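Local structure of beta-catenin homolog sys-1 (Caenorhabditis elegans, 3C2G) at residues A[402-413]-A[463-474]. The protein acts as a beta-catenin in Wnt asymmetry signalling, binding the TCF factor POP-1 directly and activating or repressing target genes. Residues are numbered along the deposited sequence; the frame is centred on the assembly and turned at random.
Sequences LRTLNNFLMMWI and TILRSFILLLRT
N406 of helix 402-409 faces S467 of helix 463-472 where the two backbones run close, with CA atoms 6.0 Å apart. The helices point the same way, inclined by 29°, and their axes approach to 9.4 Å. Beyond the helix ends the chains stay together, as I413 lies beside T474.

N406 is a knob in a hole formed by T463, R466, S467 and L470. Its CG stands beside the backbone N (chi1 -64°), which carries the amide across to the other helix. There OD1 accepts a hydrogen bond of 2.7 Å from S467 OG. The hydroxyl arrives well bent from the carbonyl direction, at a C=O...O angle of 116°, and only slightly tilted from the carbonyl plane. The bond ties down one end of a buried amide. ND2 lies over the aliphatic start of R466, and L470 CD1 packs crosswise on N406 CB.

The two helices belong to the armadillo domain, a superhelix of stacked helices. The bound peptide packs on R403, N407 and M410 beside this contact, and its backbone bonds to N407 OD1. V431 of helix 425-432 touches both L409 and L471.

On the N-terminal side, L402 sets CD1 against I464 CG1, while its CB meets the T463 methyl. Toward the C-terminal end leucines and I413 make most of the contact. L409 CD1 rests between L470 CB and L471 CD2, 3.9 Å from each. L470 CD2 is met by I413 CD1 and by CE of the selenomethionine M410, both poorly ordered residues. I413 CG2 lies 3.7 Å from R473 O. T474 OG1 turns back to donate to L470 O at 2.7 Å. R473 N reaches that oxygen from the opposite face, so two donors grip this one carbonyl near the helix end.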
ATOM      1  N   LEU A 402     -11.452   7.574  13.297  1.00 25.57           N
ATOM      2  CA  LEU A 402     -12.506   8.570  13.190  1.00 25.38           C
ATOM      3  C   LEU A 402     -13.262   8.480  11.877  1.00 26.11           C
ATOM      4  O   LEU A 402     -14.470   8.751  11.827  1.00 26.34           O
ATOM      5  CB  LEU A 402     -11.943   9.973  13.369  1.00 25.41           C
ATOM      6  CG  LEU A 402     -11.276  10.285  14.705  1.00 27.46           C
ATOM      7  CD1 LEU A 402     -10.611  11.621  14.576  1.00 29.80           C
ATOM      8  CD2 LEU A 402     -12.249  10.281  15.903  1.00 27.30           C
ATOM      9  N   ARG A 403     -12.570   8.105  10.809  1.00 25.94           N
ATOM     10  CA  ARG A 403     -13.252   7.875   9.531  1.00 26.71           C
ATOM     11  C   ARG A 403     -14.193   6.658   9.648  1.00 26.21           C
ATOM     12  O   ARG A 403     -15.288   6.644   9.098  1.00 27.01           O
ATOM     13  CB  ARG A 403     -12.233   7.695   8.402  1.00 26.19           C
ATOM     14  CG  ARG A 403     -12.659   8.308   7.077  1.00 28.60           C
ATOM     15  CD  ARG A 403     -11.573   8.215   5.965  1.00 29.05           C
ATOM     16  NE  ARG A 403     -10.861   6.939   5.987  1.00 27.09           N
ATOM     17  CZ  ARG A 403      -9.587   6.805   6.341  1.00 28.72           C
ATOM     18  NH1 ARG A 403      -8.874   7.885   6.673  1.00 25.24           N
ATOM     19  NH2 ARG A 403      -9.031   5.590   6.367  1.00 25.24           N
ATOM     20  N   THR A 404     -13.782   5.646  10.398  1.00 25.67           N
ATOM     21  CA  THR A 404     -14.655   4.514  10.636  1.00 26.20           C
ATOM     22  C   THR A 404     -15.858   4.942  11.475  1.00 25.69           C
ATOM     23  O   THR A 404     -16.987   4.556  11.167  1.00 25.60           O
ATOM     24  CB  THR A 404     -13.921   3.369  11.337  1.00 26.70           C
ATOM     25  OG1 THR A 404     -12.728   3.075  10.610  1.00 27.65           O
ATOM     26  CG2 THR A 404     -14.810   2.128  11.427  1.00 25.34           C
ATOM     27  N   LEU A 405     -15.609   5.742  12.513  1.00 25.16           N
ATOM     28  CA  LEU A 405     -16.677   6.276  13.349  1.00 25.25           C
ATOM     29  C   LEU A 405     -17.715   6.996  12.511  1.00 25.96           C
ATOM     30  O   LEU A 405     -18.903   6.762  12.669  1.00 26.57           O
ATOM     31  CB  LEU A 405     -16.141   7.221  14.438  1.00 25.49           C
ATOM     32  CG  LEU A 405     -17.170   7.839  15.422  1.00 24.77           C
ATOM     33  CD1 LEU A 405     -17.916   6.765  16.182  1.00 22.44           C
ATOM     34  CD2 LEU A 405     -16.524   8.827  16.409  1.00 23.01           C
ATOM     35  N   ASN A 406     -17.247   7.843  11.606  1.00 26.56           N
ATOM     36  CA  ASN A 406     -18.108   8.683  10.790  1.00 27.28           C
ATOM     37  C   ASN A 406     -18.979   7.881   9.837  1.00 28.96           C
ATOM     38  O   ASN A 406     -20.133   8.239   9.605  1.00 29.94           O
ATOM     39  CB  ASN A 406     -17.280   9.725  10.036  1.00 26.47           C
ATOM     40  CG  ASN A 406     -16.565  10.710  10.973  1.00 26.27           C
ATOM     41  OD1 ASN A 406     -16.805  10.733  12.186  1.00 25.13           O
ATOM     42  ND2 ASN A 406     -15.684  11.530  10.405  1.00 26.02           N
ATOM     43  N   ASN A 407     -18.443   6.782   9.312  1.00 30.45           N
ATOM     44  CA  ASN A 407     -19.233   5.846   8.506  1.00 31.20           C
ATOM     45  C   ASN A 407     -20.347   5.150   9.287  1.00 32.05           C
ATOM     46  O   ASN A 407     -21.355   4.772   8.704  1.00 31.73           O
ATOM     47  CB  ASN A 407     -18.334   4.826   7.804  1.00 31.48           C
ATOM     48  CG  ASN A 407     -17.476   5.458   6.716  1.00 32.07           C
ATOM     49  OD1 ASN A 407     -17.807   6.530   6.196  1.00 34.05           O
ATOM     50  ND2 ASN A 407     -16.357   4.810   6.382  1.00 29.75           N
ATOM     51  N   PHE A 408     -20.174   5.003  10.601  1.00 33.62           N
ATOM     52  CA  PHE A 408     -21.239   4.494  11.480  1.00 35.30           C
ATOM     53  C   PHE A 408     -22.324   5.533  11.765  1.00 36.77           C
ATOM     54  O   PHE A 408     -23.508   5.238  11.667  1.00 36.69           O
ATOM     55  CB  PHE A 408     -20.684   4.020  12.826  1.00 35.22           C
ATOM     56  CG  PHE A 408     -19.931   2.740  12.762  1.00 35.49           C
ATOM     57  CD1 PHE A 408     -20.492   1.611  12.194  1.00 37.07           C
ATOM     58  CD2 PHE A 408     -18.661   2.651  13.309  1.00 36.84           C
ATOM     59  CE1 PHE A 408     -19.788   0.423  12.142  1.00 37.87           C
ATOM     60  CE2 PHE A 408     -17.947   1.462  13.265  1.00 37.12           C
ATOM     61  CZ  PHE A 408     -18.513   0.346  12.677  1.00 36.94           C
ATOM     62  N   LEU A 409     -21.917   6.745  12.133  1.00 39.19           N
ATOM     63  CA  LEU A 409     -22.851   7.738  12.667  1.00 41.57           C
ATOM     64  C   LEU A 409     -23.932   8.167  11.672  1.00 44.66           C
ATOM     65  O   LEU A 409     -24.980   8.648  12.075  1.00 44.93           O
ATOM     66  CB  LEU A 409     -22.112   8.944  13.258  1.00 40.01           C
ATOM     67  CG  LEU A 409     -21.214   8.668  14.471  1.00 38.51           C
ATOM     68  CD1 LEU A 409     -20.297   9.848  14.814  1.00 33.29           C
ATOM     69  CD2 LEU A 409     -22.023   8.240  15.685  1.00 37.51           C
HETATM   70  N   MSE A 410     -23.679   7.959  10.386  1.00 49.14           N
HETATM   71  CA  MSE A 410     -24.652   8.245   9.334  1.00 54.26           C
HETATM   72  C   MSE A 410     -25.996   7.570   9.588  1.00 55.63           C
HETATM   73  O   MSE A 410     -27.046   8.216   9.498  1.00 56.24           O
HETATM   74  CB  MSE A 410     -24.103   7.806   7.978  1.00 56.28           C
HETATM   75  CG  MSE A 410     -22.704   8.319   7.695  1.00 63.98           C
HETATM   76 SE   MSE A 410     -22.631  10.075   6.822  1.00 82.91          SE
HETATM   77  CE  MSE A 410     -23.882  11.139   7.903  1.00 76.61           C
HETATM   78  N   MSE A 411     -25.947   6.279   9.921  1.00 56.95           N
HETATM   79  CA  MSE A 411     -27.129   5.477  10.255  1.00 59.01           C
HETATM   80  C   MSE A 411     -28.181   6.217  11.081  1.00 56.79           C
HETATM   81  O   MSE A 411     -29.368   6.101  10.827  1.00 56.75           O
HETATM   82  CB  MSE A 411     -26.713   4.232  11.043  1.00 58.48           C
HETATM   83  CG  MSE A 411     -25.895   3.208  10.273  1.00 61.55           C
HETATM   84 SE   MSE A 411     -25.157   1.837  11.482  1.00 66.52          SE
HETATM   85  CE  MSE A 411     -26.826   1.159  12.280  1.00 66.34           C
ATOM     86  N   TRP A 412     -27.731   6.978  12.070  1.00 55.76           N
ATOM     87  CA  TRP A 412     -28.600   7.424  13.147  1.00 54.42           C
ATOM     88  C   TRP A 412     -28.976   8.890  13.106  1.00 56.08           C
ATOM     89  O   TRP A 412     -29.688   9.369  13.988  1.00 56.04           O
ATOM     90  CB  TRP A 412     -27.955   7.101  14.488  1.00 51.28           C
ATOM     91  CG  TRP A 412     -27.666   5.671  14.630  1.00 48.27           C
ATOM     92  CD1 TRP A 412     -28.552   4.648  14.512  1.00 45.38           C
ATOM     93  CD2 TRP A 412     -26.397   5.076  14.910  1.00 47.40           C
ATOM     94  NE1 TRP A 412     -27.920   3.453  14.705  1.00 46.07           N
ATOM     95  CE2 TRP A 412     -26.594   3.683  14.954  1.00 45.81           C
ATOM     96  CE3 TRP A 412     -25.111   5.586  15.133  1.00 45.87           C
ATOM     97  CZ2 TRP A 412     -25.558   2.790  15.216  1.00 46.54           C
ATOM     98  CZ3 TRP A 412     -24.083   4.697  15.395  1.00 46.61           C
ATOM     99  CH2 TRP A 412     -24.312   3.313  15.432  1.00 46.53           C
ATOM    100  N   ILE A 413     -28.498   9.599  12.094  1.00 58.39           N
ATOM    101  CA  ILE A 413     -28.837  11.002  11.948  1.00 61.18           C
ATOM    102  C   ILE A 413     -30.039  11.118  11.012  1.00 63.58           C
ATOM    103  O   ILE A 413     -30.014  10.570   9.903  1.00 63.67           O
ATOM    104  CB  ILE A 413     -27.627  11.840  11.491  1.00 61.02           C
ATOM    105  CG1 ILE A 413     -26.487  11.678  12.504  1.00 60.57           C
ATOM    106  CG2 ILE A 413     -27.999  13.316  11.373  1.00 61.42           C
ATOM    107  CD1 ILE A 413     -25.128  12.062  11.998  1.00 57.67           C
ATOM    108  N   THR A 463     -10.953  15.601   9.414  1.00 29.88           N
ATOM    109  CA  THR A 463     -11.757  14.433   9.805  1.00 28.84           C
ATOM    110  C   THR A 463     -12.310  14.587  11.222  1.00 28.68           C
ATOM    111  O   THR A 463     -13.418  14.153  11.518  1.00 28.36           O
ATOM    112  CB  THR A 463     -10.922  13.124   9.704  1.00 28.68           C
ATOM    113  OG1 THR A 463     -10.433  12.979   8.368  1.00 29.43           O
ATOM    114  CG2 THR A 463     -11.746  11.892  10.052  1.00 27.22           C
ATOM    115  N   ILE A 464     -11.531  15.214  12.093  1.00 28.90           N
ATOM    116  CA  ILE A 464     -11.969  15.463  13.457  1.00 29.02           C
ATOM    117  C   ILE A 464     -13.177  16.408  13.482  1.00 30.15           C
ATOM    118  O   ILE A 464     -14.133  16.172  14.229  1.00 30.28           O
ATOM    119  CB  ILE A 464     -10.843  16.037  14.313  1.00 28.76           C
ATOM    120  CG1 ILE A 464      -9.789  14.960  14.588  1.00 27.54           C
ATOM    121  CG2 ILE A 464     -11.397  16.592  15.626  1.00 28.01           C
ATOM    122  CD1 ILE A 464      -8.516  15.498  15.208  1.00 25.68           C
ATOM    123  N   LEU A 465     -13.139  17.460  12.663  1.00 29.92           N
ATOM    124  CA  LEU A 465     -14.238  18.410  12.626  1.00 30.45           C
ATOM    125  C   LEU A 465     -15.502  17.671  12.232  1.00 31.21           C
ATOM    126  O   LEU A 465     -16.576  17.896  12.809  1.00 31.23           O
ATOM    127  CB  LEU A 465     -13.967  19.563  11.657  1.00 29.28           C
ATOM    128  CG  LEU A 465     -12.790  20.470  11.990  1.00 29.31           C
ATOM    129  CD1 LEU A 465     -12.604  21.519  10.889  1.00 29.50           C
ATOM    130  CD2 LEU A 465     -12.954  21.128  13.359  1.00 30.37           C
ATOM    131  N   ARG A 466     -15.354  16.775  11.262  1.00 31.64           N
ATOM    132  CA  ARG A 466     -16.470  15.984  10.773  1.00 32.76           C
ATOM    133  C   ARG A 466     -17.044  15.099  11.891  1.00 31.92           C
ATOM    134  O   ARG A 466     -18.259  15.010  12.060  1.00 32.57           O
ATOM    135  CB  ARG A 466     -16.033  15.141   9.577  1.00 33.01           C
ATOM    136  CG  ARG A 466     -17.007  15.186   8.425  1.00 37.39           C
ATOM    137  CD  ARG A 466     -18.009  14.087   8.498  1.00 42.71           C
ATOM    138  NE  ARG A 466     -19.270  14.467   7.865  1.00 48.51           N
ATOM    139  CZ  ARG A 466     -19.791  13.844   6.817  1.00 50.27           C
ATOM    140  NH1 ARG A 466     -19.142  12.813   6.278  1.00 52.61           N
ATOM    141  NH2 ARG A 466     -20.955  14.241   6.319  1.00 47.81           N
ATOM    142  N   SER A 467     -16.168  14.456  12.650  1.00 30.64           N
ATOM    143  CA  SER A 467     -16.597  13.643  13.777  1.00 30.55           C
ATOM    144  C   SER A 467     -17.475  14.421  14.765  1.00 30.03           C
ATOM    145  O   SER A 467     -18.501  13.912  15.199  1.00 30.09           O
ATOM    146  CB  SER A 467     -15.389  13.028  14.492  1.00 29.97           C
ATOM    147  OG  SER A 467     -14.912  11.923  13.749  1.00 31.09           O
ATOM    148  N   PHE A 468     -17.058  15.640  15.108  1.00 29.23           N
ATOM    149  CA  PHE A 468     -17.805  16.493  16.012  1.00 28.75           C
ATOM    150  C   PHE A 468     -19.139  16.893  15.406  1.00 29.05           C
ATOM    151  O   PHE A 468     -20.162  16.853  16.083  1.00 29.24           O
ATOM    152  CB  PHE A 468     -16.997  17.734  16.393  1.00 28.24           C
ATOM    153  CG  PHE A 468     -15.925  17.463  17.397  1.00 28.04           C
ATOM    154  CD1 PHE A 468     -16.236  16.911  18.629  1.00 28.48           C
ATOM    155  CD2 PHE A 468     -14.593  17.773  17.122  1.00 29.08           C
ATOM    156  CE1 PHE A 468     -15.224  16.653  19.568  1.00 30.15           C
ATOM    157  CE2 PHE A 468     -13.580  17.512  18.064  1.00 26.35           C
ATOM    158  CZ  PHE A 468     -13.900  16.955  19.277  1.00 26.83           C
ATOM    159  N   ILE A 469     -19.122  17.266  14.132  1.00 29.14           N
ATOM    160  CA  ILE A 469     -20.346  17.550  13.403  1.00 29.08           C
ATOM    161  C   ILE A 469     -21.341  16.399  13.563  1.00 30.21           C
ATOM    162  O   ILE A 469     -22.466  16.610  14.013  1.00 31.19           O
ATOM    163  CB  ILE A 469     -20.073  17.820  11.914  1.00 28.73           C
ATOM    164  CG1 ILE A 469     -19.363  19.162  11.745  1.00 27.71           C
ATOM    165  CG2 ILE A 469     -21.372  17.809  11.109  1.00 27.58           C
ATOM    166  CD1 ILE A 469     -18.696  19.350  10.386  1.00 28.26           C
ATOM    167  N   LEU A 470     -20.923  15.186  13.223  1.00 29.79           N
ATOM    168  CA  LEU A 470     -21.819  14.035  13.268  1.00 29.32           C
ATOM    169  C   LEU A 470     -22.238  13.627  14.682  1.00 29.76           C
ATOM    170  O   LEU A 470     -23.402  13.293  14.911  1.00 29.52           O
ATOM    171  CB  LEU A 470     -21.204  12.848  12.537  1.00 28.48           C
ATOM    172  CG  LEU A 470     -20.924  13.064  11.051  1.00 29.03           C
ATOM    173  CD1 LEU A 470     -20.263  11.822  10.437  1.00 26.05           C
ATOM    174  CD2 LEU A 470     -22.190  13.455  10.290  1.00 24.70           C
ATOM    175  N   LEU A 471     -21.298  13.639  15.625  1.00 30.30           N
ATOM    176  CA  LEU A 471     -21.627  13.338  17.014  1.00 30.98           C
ATOM    177  C   LEU A 471     -22.708  14.282  17.543  1.00 31.75           C
ATOM    178  O   LEU A 471     -23.663  13.836  18.165  1.00 32.30           O
ATOM    179  CB  LEU A 471     -20.397  13.396  17.909  1.00 30.28           C
ATOM    180  CG  LEU A 471     -19.518  12.150  17.888  1.00 32.45           C
ATOM    181  CD1 LEU A 471     -18.167  12.447  18.533  1.00 34.47           C
ATOM    182  CD2 LEU A 471     -20.195  10.949  18.549  1.00 29.69           C
ATOM    183  N   LEU A 472     -22.570  15.572  17.260  1.00 32.24           N
ATOM    184  CA  LEU A 472     -23.484  16.570  17.804  1.00 32.57           C
ATOM    185  C   LEU A 472     -24.832  16.558  17.098  1.00 33.01           C
ATOM    186  O   LEU A 472     -25.782  17.118  17.608  1.00 33.41           O
ATOM    187  CB  LEU A 472     -22.876  17.976  17.776  1.00 31.97           C
ATOM    188  CG  LEU A 472     -21.580  18.240  18.548  1.00 34.14           C
ATOM    189  CD1 LEU A 472     -21.121  19.636  18.256  1.00 37.30           C
ATOM    190  CD2 LEU A 472     -21.699  18.040  20.056  1.00 35.30           C
ATOM    191  N   ARG A 473     -24.921  15.911  15.945  1.00 33.72           N
ATOM    192  CA  ARG A 473     -26.191  15.798  15.234  1.00 34.60           C
ATOM    193  C   ARG A 473     -26.874  14.472  15.527  1.00 35.87           C
ATOM    194  O   ARG A 473     -27.934  14.174  14.982  1.00 37.07           O
ATOM    195  CB  ARG A 473     -25.981  15.953  13.736  1.00 34.57           C
ATOM    196  CG  ARG A 473     -25.834  17.387  13.293  1.00 37.41           C
ATOM    197  CD  ARG A 473     -25.299  17.469  11.881  1.00 42.82           C
ATOM    198  NE  ARG A 473     -26.289  17.040  10.900  1.00 50.65           N
ATOM    199  CZ  ARG A 473     -26.003  16.665   9.653  1.00 54.98           C
ATOM    200  NH1 ARG A 473     -24.738  16.661   9.225  1.00 54.96           N
ATOM    201  NH2 ARG A 473     -26.989  16.291   8.833  1.00 54.54           N
ATOM    202  N   THR A 474     -26.254  13.677  16.390  1.00 37.20           N
ATOM    203  CA  THR A 474     -26.776  12.374  16.779  1.00 37.50           C
ATOM    204  C   THR A 474     -27.673  12.559  18.004  1.00 37.85           C
ATOM    205  O   THR A 474     -27.200  12.973  19.058  1.00 38.29           O
ATOM    206  CB  THR A 474     -25.615  11.409  17.089  1.00 36.88           C
ATOM    207  OG1 THR A 474     -24.866  11.184  15.894  1.00 38.28           O
ATOM    208  CG2 THR A 474     -26.118  10.102  17.592  1.00 35.95           C
TER